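Local coordinates for transcriptional regulator, LacI family (Lactobacillus brevis, PDB 3JY6), which probably binds cis-regulatory DNA and regulates transcription as a member of the LacI family, this crystallised part being its periplasmic-binding-protein-like domain, at residues A15-Y20 / G40-A45. Numbering follows the deposited sequence.
Sequences ANIDDY and GVLFDA
The loop that joins strand 9-14 to helix 20-34 meets the C-terminal end of the neighbouring strand 39-44 at the subunit interface, where D44 reaches I17. I17 N donates to D44 OD1 at 3.1 Å in a fairly straight bond. The donor comes from above the carboxylate plane, 58° out of it. D44 has CG anti to its own N (chi1 174°), which carries the carboxylate off the strand and over to the loop. I17 crosses this side chain at about a right angle. Its CG1 lies 3.6 Å from D44 CG, and its CG2 packs on D44 CB at 3.7 Å. I17 CG2 also meets L42 CD2 at 4.0 Å, an apolar contact two residues back along the strand. Both strands belong to the parallel sheet of one Rossmann-like lobe of the periplasmic-binding-protein fold. Strand 9-14, helix 20-34 and strand 39-44 form a beta-alpha-beta crossover, and the contact joins the loop entering its helix to the end of its second strand. The loop has its own bracing. N16 OD1 accepts from D18 N at 2.9 Å, an Asx turn, inside a type I turn from N16 to D19. The N16 amide lies alongside the D44 carboxylate, their planes 36° apart. K27 of the second subunit bonds to both groups, with a salt bridge to D44 OD2 and a hydrogen bond to N16 OD1. Its positive charge probably favours the ionised form of D44. Without the carboxylate, as with an alanine here, I17 N and K27 of the second subunit would probably each lose a partner, and a gap would open beside I17 CG1. Just past the strand end, A45 CB rests against A15 O at 3.6 Å.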
# COMPACT_ATOMS: atom_id res chain seq x y z
N ALA A 15 -11.25 -0.88 -4.58
CA ALA A 15 -11.02 -1.93 -5.57
C ALA A 15 -10.00 -2.95 -5.08
O ALA A 15 -10.21 -4.15 -5.19
CB ALA A 15 -10.56 -1.28 -6.90
N ASN A 16 -8.90 -2.47 -4.51
CA ASN A 16 -7.85 -3.37 -4.01
C ASN A 16 -6.96 -2.59 -3.04
O ASN A 16 -6.39 -1.56 -3.40
CB ASN A 16 -7.02 -3.89 -5.18
CG ASN A 16 -6.10 -5.03 -4.78
OD1 ASN A 16 -5.66 -5.13 -3.63
ND2 ASN A 16 -5.78 -5.89 -5.74
N ILE A 17 -6.83 -3.06 -1.81
CA ILE A 17 -6.00 -2.33 -0.88
C ILE A 17 -4.51 -2.33 -1.22
O ILE A 17 -3.75 -1.58 -0.61
CB ILE A 17 -6.18 -2.82 0.58
CG1 ILE A 17 -5.93 -4.32 0.68
CG2 ILE A 17 -7.58 -2.44 1.07
CD1 ILE A 17 -5.90 -4.80 2.10
N ASP A 18 -4.08 -3.15 -2.18
CA ASP A 18 -2.67 -3.15 -2.57
C ASP A 18 -2.33 -1.87 -3.31
O ASP A 18 -1.16 -1.53 -3.45
CB ASP A 18 -2.34 -4.32 -3.50
CG ASP A 18 -2.38 -5.65 -2.80
OD1 ASP A 18 -1.85 -5.75 -1.66
OD2 ASP A 18 -2.92 -6.60 -3.40
N ASP A 19 -3.36 -1.18 -3.80
CA ASP A 19 -3.15 0.07 -4.52
C ASP A 19 -2.96 1.21 -3.53
O ASP A 19 -3.82 1.47 -2.70
CB ASP A 19 -4.35 0.41 -5.43
CG ASP A 19 -4.64 -0.68 -6.45
OD1 ASP A 19 -3.71 -1.43 -6.81
OD2 ASP A 19 -5.80 -0.78 -6.92
N TYR A 20 -1.83 1.90 -3.65
CA TYR A 20 -1.54 3.03 -2.78
C TYR A 20 -2.68 4.06 -2.91
O TYR A 20 -3.02 4.74 -1.95
CB TYR A 20 -0.20 3.65 -3.21
CG TYR A 20 0.16 4.96 -2.55
CD1 TYR A 20 0.75 5.00 -1.28
CD2 TYR A 20 -0.05 6.16 -3.21
CE1 TYR A 20 1.12 6.20 -0.70
CE2 TYR A 20 0.31 7.37 -2.64
CZ TYR A 20 0.90 7.39 -1.39
OH TYR A 20 1.28 8.59 -0.82
N GLY A 40 -14.38 5.99 9.45
CA GLY A 40 -14.26 5.27 8.20
C GLY A 40 -13.85 3.84 8.49
O GLY A 40 -13.04 3.57 9.38
N VAL A 41 -14.43 2.91 7.74
CA VAL A 41 -14.15 1.50 7.88
C VAL A 41 -13.74 1.03 6.49
O VAL A 41 -14.49 1.24 5.53
CB VAL A 41 -15.41 0.73 8.33
CG1 VAL A 41 -15.12 -0.75 8.34
CG2 VAL A 41 -15.86 1.21 9.72
N LEU A 42 -12.58 0.39 6.37
CA LEU A 42 -12.10 -0.06 5.07
C LEU A 42 -12.41 -1.50 4.70
O LEU A 42 -12.16 -2.44 5.47
CB LEU A 42 -10.59 0.20 4.96
CG LEU A 42 -9.88 -0.01 3.61
CD1 LEU A 42 -10.56 0.78 2.49
CD2 LEU A 42 -8.43 0.47 3.75
N PHE A 43 -12.97 -1.67 3.51
CA PHE A 43 -13.33 -2.98 2.98
C PHE A 43 -12.53 -3.15 1.69
O PHE A 43 -12.41 -2.22 0.90
CB PHE A 43 -14.83 -3.03 2.65
CG PHE A 43 -15.72 -3.08 3.87
CD1 PHE A 43 -16.11 -4.30 4.42
CD2 PHE A 43 -16.16 -1.90 4.47
CE1 PHE A 43 -16.92 -4.34 5.57
CE2 PHE A 43 -16.96 -1.94 5.61
CZ PHE A 43 -17.34 -3.16 6.16
N ASP A 44 -12.01 -4.36 1.49
CA ASP A 44 -11.20 -4.69 0.32
C ASP A 44 -11.96 -5.59 -0.67
O ASP A 44 -12.23 -6.75 -0.39
CB ASP A 44 -9.90 -5.37 0.82
CG ASP A 44 -9.03 -5.90 -0.30
OD1 ASP A 44 -8.94 -5.26 -1.38
OD2 ASP A 44 -8.42 -6.97 -0.09
N ALA A 45 -12.30 -5.04 -1.83
CA ALA A 45 -13.01 -5.81 -2.85
C ALA A 45 -12.07 -6.87 -3.44
O ALA A 45 -12.51 -7.84 -4.07
CB ALA A 45 -13.54 -4.89 -3.93